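Local coordinates for protein organophosphorus hydrolase (PDB 4O98) that hydrolyses lactones and, as the engineered double mutant, organophosphate triesters efficiently, probably at the paired zinc ions of its metallo-beta-lactamase fold, at residues W245-I250 and G292-F297; A257-V262 and S275-L280; S60-I65 and W263-D268; V218-S223 and T231-K236. All coordinates share one frame; numbering follows the deposited sequence.

Contact 1. Residues W245-I250 and G292-F297; sequences WGDILI and GAHLPF. With ZN (zinc ion), chain E; ZN (zinc ion), chain F.
Part of the two-zinc site of the metallo-beta-lactamase fold comes from Asp-247 and His-294, each just past the end of a strand. Asp-247 OD2 bridges the two metals. His-294 NE2 binds the zinc ion of chain E, and Asp-143 and His-144 complete its protein ligands. Asp-247 OD2 lies 2.4 Å from the zinc ion of chain F, which also takes His-139, His-141 and His-226. Water 2 is a second bridge, 2.1 Å from the chain F zinc ion. Asp-247 OD2 sits at the edge of the His-294 ring, 3.1 Å from NE2, but the metal joins them and not a hydrogen bond. The engineered Ile-250 puts CD1 3.6 Å from His-294 CD2. Behind the site, water 1 accepts from Trp-245 NE1 at 3.0 Å and from His-294 N at 2.9 Å. It donates to Gly-246 O at 2.8 Å and to Leu-249 O at 3.0 Å. Leu-295 closes the base, with CD2 against Leu-249 and CD1 near the Trp-245 ring. His-294 ND1 bonds to Ala-88; this and the zinc bond set the ring's rotation. The shared carboxylate oxygen and water probably offset the charge between the metals, while water 1 ties the two loops together.

Contact 2. Residues A257-V262 and S275-L280; sequences AKPEVV and SRQRIL
Pro-259 meets Arg-276, Gln-277 and Leu-280 on one side of a helix. Its carbonyl O accepts a hydrogen bond from Arg-276 NH1 at 2.8 Å, N-H...O angle 159°. The oxygen lies in the guanidinium plane. The arginine chain leaves the helix extended and bends only at chi3 (-49°), which turns NH1 back to this carbonyl. Its CD passes 3.9 Å from Pro-259 CB. The proline ring lies across the Gln-277 side chain, and its CG rests 3.7 Å from Leu-280 CD2. Gln-277 bends at chi2, and NE2 gives a hydrogen bond to Glu-260 OE2 at 2.8 Å. The carboxylate and amide planes are nearly coplanar, 25° apart, and the oxygen uses its anti lone pair. The second shell holds these groups in place. A type I turn from Lys-258 to Val-261 carries the proline and the glutamate. Glu-260 OE1 makes a salt bridge with Arg-273, one turn back on the helix. Arg-276 NE bonds to Ile-248 O, and Gln-255 NE2 donates to Val-261 O. The loop from helix 252-255 thus lies along helix 269-286, while Ile-279 and Leu-280 pack inward on Trp-245 of strand 240-246.

Contact 3. Residues S60-I65 and W263-D268; sequences SLLKGI and WEFDVD
Asp-266 OD2 takes a hydrogen bond from Trp-263 N and a long, weak ion pair from Arg-276 NH2, shaping the turn that brings Trp-263 against Leu-62. Trp-263 N comes to Asp-266 OD2 from above the carboxylate plane, at 3.2 Å. Asp-266 OD1 bonds to the zinc ligand His-226, which links this turn to the metal site. Asp-266 N bonds back to Trp-263 O at 3.0 Å, closing a type I turn. Trp-263 is an engineered residue. Its indole, turned fully away from the backbone N (chi1 179°), reaches back to lie beside the leucine. Leu-62 CB lies over the six-membered ring, 3.7 Å from the centroid and 21° off the normal, a CH-pi contact. Leu-62 CD1 touches Trp-263 CH2 at 3.4 Å. The other branch, CD2, sits 3.5 Å from Glu-264 CB and 3.9 Å from Phe-265 CE2. Lys-63 NZ comes to the edge of the indole, 3.8 Å from Trp-263 CE3. This amine is buried and has no partner in the model. Leu-61 O and Glu-264 OE2, 2.9 Å apart, are two acceptors with no hydrogen between them. The two loops are therefore held together mainly by apolar contact of Leu-62 with Trp-263, Glu-264 and Phe-265.

Contact 4. Residues V218-S223 and T231-K236; sequences VSLVAS and TSYLFK
Leu-234 faces Ser-219 across an antiparallel hairpin. Its CB lies 3.3 Å from Ser-219 OG and 4.0 Å from Val-221 CG2. CG is 3.7 Å from the same Ser-219 OG, and CD2 passes it at 3.5 Å. The chain reaches there with CG anti to the backbone N (chi1 179°), and it also packs on Leu-243 of the next strand. Ser-219 and Leu-234 are a hydrogen-bonded pair: Ser-219 N to Leu-234 O is 2.8 Å, and the return bond is nearly straight at 175°. Val-221 and Ser-232 form the second such pair. The other face carries Val-218, Leu-220, Tyr-233 and Phe-235. Val-218 CB stands over the Phe-235 ring, 4.1 Å from its centroid, as a CH-pi contact. Leu-220 runs beside Tyr-233, with CD1 3.6 Å from CE1. Tyr-233 OH bonds to Tyr-208 OH and Leu-137 O. At the loop end, Ser-223 OG lies 3.0 Å from Ser-232 OG and bonds to His-230 ND1; Ser-232 OG bonds to Trp-245 O. The four backbone bonds satisfy the facing edges of the two strands. Val-218, Tyr-233 and Phe-235 are buried against Leu-136 of the other sheet; Ser-219, on the opposite face, is partly exposed, while Ser-232 there is buried.

Overall arrangement
Contact 1 is the most central, about 5 Å from the centre of the chain to its own centre. It is fully buried and relies on metal, water and loop backbone. Contacts 2, 3 and 4 are partly buried. Contact 4 shares its sheet with contact 1, but regular strand bonding holds it. Contact 2 uses hydrogen bonds from Arg-276 and Gln-277 to the loop; contact 3 has CH-pi and apolar contact instead. Both use loop 257-268, where Val-261 packs on Lys-63 and Ile-65. Arg-276 NE probably bonds to Ile-248 O, and Ile-279 and Leu-280 pack on Trp-245, joining contacts 1 and 2. Arg-278 NH2 reaches Ala-222 O of contact 4. Ile-250 meets Trp-263, so the engineered residues link contacts 1 and 3.

Contact 1. Residues W245-I250 and G292-F297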
# COMPACT_ATOMS: atom_id res chain seq x y z
N TRP B 245 16.46 6.88 1.00
CA TRP B 245 17.73 6.27 0.62
C TRP B 245 18.13 6.38 -0.84
O TRP B 245 19.25 6.03 -1.20
CB TRP B 245 17.82 4.82 1.15
CG TRP B 245 17.12 3.75 0.37
CD1 TRP B 245 16.49 3.87 -0.84
CD2 TRP B 245 16.99 2.38 0.76
NE1 TRP B 245 15.98 2.65 -1.23
CE2 TRP B 245 16.27 1.72 -0.26
CE3 TRP B 245 17.42 1.65 1.87
CZ2 TRP B 245 15.96 0.35 -0.19
CZ3 TRP B 245 17.11 0.29 1.94
CH2 TRP B 245 16.40 -0.34 0.91
N GLY B 246 17.23 6.88 -1.67
CA GLY B 246 17.55 7.08 -3.08
C GLY B 246 17.43 5.78 -3.85
O GLY B 246 16.42 5.07 -3.73
N ASP B 247 18.46 5.46 -4.63
CA ASP B 247 18.45 4.27 -5.45
C ASP B 247 19.47 3.21 -4.97
O ASP B 247 20.14 2.58 -5.77
CB ASP B 247 18.72 4.63 -6.93
CG ASP B 247 17.56 5.39 -7.58
OD1 ASP B 247 16.60 5.75 -6.88
OD2 ASP B 247 17.63 5.63 -8.81
N ILE B 248 19.60 2.99 -3.67
CA ILE B 248 20.54 1.95 -3.25
C ILE B 248 20.09 0.58 -3.78
O ILE B 248 20.88 -0.37 -3.87
CB ILE B 248 20.80 1.92 -1.73
CG1 ILE B 248 19.62 1.35 -0.98
CG2 ILE B 248 21.17 3.30 -1.20
CD1 ILE B 248 19.87 -0.07 -0.49
N LEU B 249 18.83 0.52 -4.19
CA LEU B 249 18.20 -0.71 -4.63
C LEU B 249 17.08 -0.33 -5.60
O LEU B 249 16.35 0.63 -5.35
CB LEU B 249 17.63 -1.37 -3.38
CG LEU B 249 17.02 -2.74 -3.37
CD1 LEU B 249 17.20 -3.29 -1.96
CD2 LEU B 249 15.56 -2.66 -3.75
N ILE B 250 16.94 -1.07 -6.70
CA ILE B 250 15.96 -0.77 -7.75
C ILE B 250 14.79 -1.77 -7.84
O ILE B 250 13.68 -1.42 -8.26
CB ILE B 250 16.64 -0.71 -9.14
CG1 ILE B 250 17.89 0.18 -9.10
CG2 ILE B 250 15.67 -0.22 -10.20
CD1 ILE B 250 17.60 1.64 -8.86
N GLY B 292 12.04 4.70 -0.06
CA GLY B 292 12.83 4.23 -1.19
C GLY B 292 12.28 4.61 -2.55
O GLY B 292 11.14 4.26 -2.90
N ALA B 293 13.11 5.30 -3.34
CA ALA B 293 12.68 5.89 -4.61
C ALA B 293 12.05 4.92 -5.60
O ALA B 293 11.17 5.32 -6.37
CB ALA B 293 13.84 6.63 -5.26
N HIS B 294 12.52 3.67 -5.64
CA HIS B 294 11.95 2.70 -6.59
C HIS B 294 11.24 1.49 -5.97
O HIS B 294 10.95 0.51 -6.65
CB HIS B 294 13.01 2.24 -7.60
CG HIS B 294 13.54 3.37 -8.44
ND1 HIS B 294 12.73 4.11 -9.27
CD2 HIS B 294 14.78 3.89 -8.54
CE1 HIS B 294 13.46 5.05 -9.85
NE2 HIS B 294 14.71 4.93 -9.43
N LEU B 295 10.92 1.59 -4.68
CA LEU B 295 10.13 0.56 -4.00
C LEU B 295 8.66 0.83 -4.30
O LEU B 295 8.31 1.95 -4.69
CB LEU B 295 10.42 0.62 -2.49
CG LEU B 295 11.89 0.56 -2.07
CD1 LEU B 295 12.03 0.65 -0.56
CD2 LEU B 295 12.58 -0.71 -2.57
N PRO B 296 7.80 -0.20 -4.19
CA PRO B 296 6.39 0.02 -4.56
C PRO B 296 5.79 1.14 -3.71
O PRO B 296 5.96 1.12 -2.49
CB PRO B 296 5.72 -1.33 -4.23
CG PRO B 296 6.87 -2.35 -4.35
CD PRO B 296 8.08 -1.60 -3.82
N PHE B 297 5.13 2.10 -4.35
CA PHE B 297 4.59 3.28 -3.67
C PHE B 297 3.68 2.85 -2.51
O PHE B 297 2.85 1.96 -2.69
CB PHE B 297 3.83 4.18 -4.67
CG PHE B 297 3.27 5.42 -4.04
CD1 PHE B 297 4.05 6.57 -3.92
CD2 PHE B 297 1.99 5.43 -3.52
CE1 PHE B 297 3.55 7.71 -3.32
CE2 PHE B 297 1.48 6.57 -2.90
CZ PHE B 297 2.25 7.71 -2.80
ZN ZN E . 16.15 6.33 -9.87
ZN ZN F . 19.24 6.42 -10.34
O HOH W 1 14.79 2.81 -4.02
O HOH W 2 17.52 6.49 -11.56

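Contact 2. Residues A257-V262 and S275-L280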
# COMPACT_ATOMS: atom_id res chain seq x y z
N ALA B 257 16.61 -9.89 -1.17
CA ALA B 257 17.06 -11.27 -1.00
C ALA B 257 18.49 -11.53 -1.52
O ALA B 257 19.24 -12.32 -0.94
CB ALA B 257 16.09 -12.21 -1.67
N LYS B 258 18.86 -10.87 -2.62
CA LYS B 258 20.21 -11.02 -3.20
C LYS B 258 20.85 -9.66 -3.48
O LYS B 258 20.90 -9.21 -4.63
CB LYS B 258 20.16 -11.81 -4.51
CG LYS B 258 19.21 -13.01 -4.54
CD LYS B 258 19.72 -14.17 -3.68
CE LYS B 258 20.83 -14.93 -4.36
NZ LYS B 258 21.11 -16.23 -3.68
N PRO B 259 21.37 -8.99 -2.44
CA PRO B 259 21.88 -7.63 -2.66
C PRO B 259 23.13 -7.60 -3.55
O PRO B 259 23.50 -6.52 -4.04
CB PRO B 259 22.22 -7.16 -1.24
CG PRO B 259 21.41 -8.04 -0.32
CD PRO B 259 21.37 -9.38 -1.02
N GLU B 260 23.75 -8.76 -3.78
CA GLU B 260 24.93 -8.80 -4.65
C GLU B 260 24.53 -8.67 -6.11
O GLU B 260 25.38 -8.39 -6.97
CB GLU B 260 25.77 -10.06 -4.42
CG GLU B 260 26.42 -10.13 -3.04
CD GLU B 260 27.49 -9.07 -2.86
OE1 GLU B 260 28.27 -8.88 -3.81
OE2 GLU B 260 27.54 -8.44 -1.77
N VAL B 261 23.25 -8.85 -6.40
CA VAL B 261 22.74 -8.62 -7.75
C VAL B 261 22.84 -7.13 -8.06
O VAL B 261 22.39 -6.28 -7.28
CB VAL B 261 21.29 -9.06 -7.88
CG1 VAL B 261 20.75 -8.64 -9.22
CG2 VAL B 261 21.17 -10.58 -7.72
N VAL B 262 23.42 -6.81 -9.21
CA VAL B 262 23.69 -5.42 -9.56
C VAL B 262 22.74 -4.92 -10.61
O VAL B 262 21.97 -5.69 -11.20
CB VAL B 262 25.13 -5.24 -10.07
CG1 VAL B 262 26.10 -5.82 -9.06
CG2 VAL B 262 25.31 -5.92 -11.42
N SER B 275 27.70 -0.38 -0.82
CA SER B 275 26.77 0.55 -0.18
C SER B 275 25.44 -0.14 0.11
O SER B 275 24.86 0.06 1.16
CB SER B 275 26.52 1.79 -1.06
OG SER B 275 27.71 2.48 -1.37
N ARG B 276 24.96 -0.96 -0.82
CA ARG B 276 23.68 -1.65 -0.63
C ARG B 276 23.73 -2.60 0.57
O ARG B 276 22.86 -2.54 1.45
CB ARG B 276 23.29 -2.40 -1.90
CG ARG B 276 21.98 -3.17 -1.83
CD ARG B 276 21.71 -3.82 -3.19
NE ARG B 276 21.86 -2.83 -4.25
CZ ARG B 276 22.64 -2.98 -5.31
NH1 ARG B 276 23.34 -4.10 -5.47
NH2 ARG B 276 22.71 -2.01 -6.21
N GLN B 277 24.76 -3.45 0.61
CA GLN B 277 25.00 -4.35 1.74
C GLN B 277 25.09 -3.63 3.09
O GLN B 277 24.47 -4.05 4.07
CB GLN B 277 26.28 -5.19 1.51
CG GLN B 277 26.15 -6.26 0.40
CD GLN B 277 25.41 -7.50 0.85
OE1 GLN B 277 24.79 -7.53 1.91
NE2 GLN B 277 25.46 -8.54 0.03
N ARG B 278 25.86 -2.55 3.13
CA ARG B 278 26.02 -1.75 4.34
C ARG B 278 24.69 -1.14 4.78
O ARG B 278 24.29 -1.29 5.94
CB ARG B 278 27.06 -0.64 4.12
CG ARG B 278 27.12 0.41 5.23
CD ARG B 278 28.23 1.44 5.02
NE ARG B 278 27.92 2.42 3.97
CZ ARG B 278 28.67 2.64 2.89
NH1 ARG B 278 29.79 1.95 2.71
NH2 ARG B 278 28.30 3.55 1.99
N ILE B 279 24.01 -0.47 3.85
CA ILE B 279 22.77 0.24 4.17
C ILE B 279 21.67 -0.74 4.63
O ILE B 279 20.98 -0.48 5.61
CB ILE B 279 22.27 1.10 2.99
CG1 ILE B 279 23.30 2.15 2.59
CG2 ILE B 279 20.96 1.77 3.35
CD1 ILE B 279 23.79 3.02 3.74
N LEU B 280 21.52 -1.85 3.92
CA LEU B 280 20.55 -2.88 4.31
C LEU B 280 20.85 -3.41 5.73
O LEU B 280 19.95 -3.48 6.58
CB LEU B 280 20.60 -4.03 3.32
CG LEU B 280 19.48 -4.29 2.32
CD1 LEU B 280 18.74 -3.04 1.93
CD2 LEU B 280 20.07 -4.95 1.09

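Contact 3. Residues S60-I65 and W263-D268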
# COMPACT_ATOMS: atom_id res chain seq x y z
N SER B 60 16.21 -8.22 -17.63
CA SER B 60 17.51 -8.72 -18.03
C SER B 60 18.50 -7.60 -17.95
O SER B 60 18.25 -6.58 -17.30
CB SER B 60 17.48 -9.13 -19.49
OG SER B 60 17.49 -7.96 -20.30
N LEU B 61 19.64 -7.81 -18.61
CA LEU B 61 20.54 -6.72 -19.01
C LEU B 61 21.02 -5.95 -17.78
O LEU B 61 22.23 -5.75 -17.57
CB LEU B 61 19.79 -5.78 -19.97
CG LEU B 61 20.31 -5.41 -21.37
CD1 LEU B 61 20.60 -6.65 -22.22
CD2 LEU B 61 19.29 -4.50 -22.07
N LEU B 62 20.03 -5.54 -17.00
CA LEU B 62 20.18 -4.81 -15.76
C LEU B 62 20.00 -5.88 -14.69
O LEU B 62 18.87 -6.12 -14.30
CB LEU B 62 19.04 -3.77 -15.75
CG LEU B 62 18.37 -3.45 -17.11
CD1 LEU B 62 17.12 -2.59 -16.98
CD2 LEU B 62 19.28 -2.76 -18.13
N LYS B 63 21.10 -6.55 -14.29
CA LYS B 63 21.14 -7.75 -13.39
C LYS B 63 22.54 -8.46 -13.26
O LYS B 63 23.48 -8.13 -13.99
CB LYS B 63 20.09 -8.80 -13.81
CG LYS B 63 18.73 -8.68 -13.09
CD LYS B 63 18.81 -7.72 -11.90
CE LYS B 63 17.54 -6.92 -11.67
NZ LYS B 63 17.85 -5.93 -10.60
N GLY B 64 22.65 -9.42 -12.34
CA GLY B 64 23.85 -10.26 -12.21
C GLY B 64 23.69 -11.71 -11.71
O GLY B 64 24.59 -12.23 -11.03
N ILE B 65 22.57 -12.38 -12.03
CA ILE B 65 22.38 -13.82 -11.72
C ILE B 65 21.66 -14.56 -12.85
O ILE B 65 21.25 -13.96 -13.84
CB ILE B 65 21.52 -14.10 -10.45
CG1 ILE B 65 20.12 -13.48 -10.57
CG2 ILE B 65 22.23 -13.67 -9.18
CD1 ILE B 65 19.18 -13.84 -9.44
N TRP B 263 22.80 -3.62 -10.86
CA TRP B 263 21.94 -2.96 -11.82
C TRP B 263 22.81 -2.41 -12.96
O TRP B 263 23.88 -1.84 -12.69
CB TRP B 263 21.17 -1.85 -11.10
CG TRP B 263 20.25 -1.02 -11.94
CD1 TRP B 263 20.41 0.29 -12.29
CD2 TRP B 263 19.00 -1.43 -12.50
NE1 TRP B 263 19.34 0.71 -13.05
CE2 TRP B 263 18.46 -0.33 -13.19
CE3 TRP B 263 18.28 -2.63 -12.47
CZ2 TRP B 263 17.24 -0.39 -13.85
CZ3 TRP B 263 17.07 -2.69 -13.13
CH2 TRP B 263 16.56 -1.58 -13.81
N GLU B 264 22.37 -2.57 -14.20
CA GLU B 264 23.17 -2.16 -15.36
C GLU B 264 23.54 -0.67 -15.35
O GLU B 264 24.56 -0.27 -15.92
CB GLU B 264 22.42 -2.48 -16.66
CG GLU B 264 23.19 -2.23 -17.96
CD GLU B 264 24.02 -3.43 -18.39
OE1 GLU B 264 24.12 -3.68 -19.62
OE2 GLU B 264 24.58 -4.11 -17.51
N PHE B 265 22.73 0.16 -14.69
CA PHE B 265 22.98 1.60 -14.71
C PHE B 265 23.67 2.11 -13.46
O PHE B 265 23.79 3.33 -13.27
CB PHE B 265 21.69 2.37 -14.94
CG PHE B 265 21.11 2.14 -16.29
CD1 PHE B 265 21.67 2.73 -17.41
CD2 PHE B 265 20.00 1.32 -16.46
CE1 PHE B 265 21.14 2.52 -18.67
CE2 PHE B 265 19.47 1.10 -17.71
CZ PHE B 265 20.03 1.70 -18.82
N ASP B 266 24.08 1.20 -12.59
CA ASP B 266 24.96 1.58 -11.51
C ASP B 266 26.25 2.05 -12.21
O ASP B 266 26.81 1.31 -13.02
CB ASP B 266 25.26 0.38 -10.61
CG ASP B 266 24.09 0.01 -9.70
OD1 ASP B 266 23.25 0.88 -9.39
OD2 ASP B 266 24.02 -1.17 -9.28
N VAL B 267 26.69 3.28 -11.95
CA VAL B 267 27.91 3.77 -12.61
C VAL B 267 29.10 2.89 -12.21
O VAL B 267 29.89 2.48 -13.06
CB VAL B 267 28.17 5.27 -12.31
CG1 VAL B 267 29.58 5.68 -12.72
CG2 VAL B 267 27.13 6.14 -13.03
N ASP B 268 29.16 2.56 -10.91
CA ASP B 268 30.14 1.62 -10.37
C ASP B 268 29.38 0.52 -9.62
O ASP B 268 29.00 0.71 -8.46
CB ASP B 268 31.09 2.35 -9.41
CG ASP B 268 32.20 1.45 -8.88
OD1 ASP B 268 32.03 0.21 -8.87
OD2 ASP B 268 33.25 1.99 -8.47

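Contact 4. Residues V218-S223 and T231-K236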
# COMPACT_ATOMS: atom_id res chain seq x y z
N VAL B 218 18.20 16.54 9.76
CA VAL B 218 18.67 15.72 8.64
C VAL B 218 20.19 15.54 8.65
O VAL B 218 20.94 16.52 8.78
CB VAL B 218 18.22 16.27 7.27
CG1 VAL B 218 18.43 17.75 7.19
CG2 VAL B 218 18.96 15.58 6.14
N SER B 219 20.63 14.29 8.53
CA SER B 219 22.05 13.96 8.47
C SER B 219 22.37 13.25 7.15
O SER B 219 21.48 12.73 6.49
CB SER B 219 22.45 13.07 9.65
OG SER B 219 21.86 11.79 9.54
N LEU B 220 23.65 13.25 6.78
CA LEU B 220 24.09 12.62 5.54
C LEU B 220 24.48 11.16 5.75
O LEU B 220 25.14 10.83 6.73
CB LEU B 220 25.28 13.39 4.97
CG LEU B 220 25.04 14.46 3.90
CD1 LEU B 220 23.58 14.82 3.80
CD2 LEU B 220 25.88 15.71 4.18
N VAL B 221 24.08 10.30 4.82
CA VAL B 221 24.54 8.92 4.79
C VAL B 221 25.08 8.64 3.38
O VAL B 221 24.32 8.41 2.42
CB VAL B 221 23.40 7.93 5.14
CG1 VAL B 221 23.85 6.51 4.93
CG2 VAL B 221 22.96 8.12 6.59
N ALA B 222 26.40 8.71 3.24
CA ALA B 222 27.02 8.48 1.93
C ALA B 222 26.70 7.07 1.48
O ALA B 222 26.77 6.13 2.28
CB ALA B 222 28.52 8.71 1.98
N SER B 223 26.37 6.92 0.20
CA SER B 223 25.98 5.63 -0.35
C SER B 223 26.33 5.62 -1.84
O SER B 223 25.50 5.25 -2.68
CB SER B 223 24.48 5.38 -0.14
OG SER B 223 23.70 6.45 -0.68
N THR B 231 23.74 9.88 -2.52
CA THR B 231 23.66 10.18 -1.10
C THR B 231 22.26 9.87 -0.55
O THR B 231 21.24 10.18 -1.18
CB THR B 231 24.05 11.65 -0.86
OG1 THR B 231 25.43 11.83 -1.21
CG2 THR B 231 23.88 12.04 0.58
N SER B 232 22.24 9.23 0.62
CA SER B 232 20.98 8.94 1.31
C SER B 232 20.81 9.89 2.49
O SER B 232 21.78 10.24 3.16
CB SER B 232 20.96 7.49 1.79
OG SER B 232 21.09 6.59 0.69
N TYR B 233 19.57 10.32 2.74
CA TYR B 233 19.30 11.31 3.79
C TYR B 233 18.58 10.70 4.99
O TYR B 233 17.55 10.02 4.84
CB TYR B 233 18.49 12.48 3.23
CG TYR B 233 19.22 13.22 2.13
CD1 TYR B 233 20.27 14.07 2.42
CD2 TYR B 233 18.86 13.06 0.79
CE1 TYR B 233 20.94 14.74 1.42
CE2 TYR B 233 19.53 13.72 -0.22
CZ TYR B 233 20.56 14.56 0.11
OH TYR B 233 21.23 15.23 -0.89
N LEU B 234 19.13 10.94 6.17
CA LEU B 234 18.57 10.37 7.39
C LEU B 234 17.86 11.46 8.18
O LEU B 234 18.48 12.44 8.60
CB LEU B 234 19.68 9.73 8.23
CG LEU B 234 19.26 9.10 9.56
CD1 LEU B 234 18.35 7.94 9.30
CD2 LEU B 234 20.47 8.66 10.39
N PHE B 235 16.55 11.30 8.34
CA PHE B 235 15.77 12.22 9.15
C PHE B 235 15.51 11.58 10.50
O PHE B 235 15.24 10.37 10.58
CB PHE B 235 14.46 12.56 8.46
CG PHE B 235 14.63 13.44 7.27
CD1 PHE B 235 15.06 12.91 6.06
CD2 PHE B 235 14.39 14.81 7.36
CE1 PHE B 235 15.23 13.73 4.95
CE2 PHE B 235 14.56 15.63 6.27
CZ PHE B 235 14.98 15.10 5.06
N LYS B 236 15.61 12.38 11.55
CA LYS B 236 15.52 11.88 12.92
C LYS B 236 14.63 12.82 13.73
O LYS B 236 14.90 14.01 13.83
CB LYS B 236 16.93 11.78 13.53
CG LYS B 236 17.79 13.05 13.31
CD LYS B 236 19.25 12.89 13.79
CE LYS B 236 20.11 12.17 12.76
NZ LYS B 236 21.38 11.70 13.38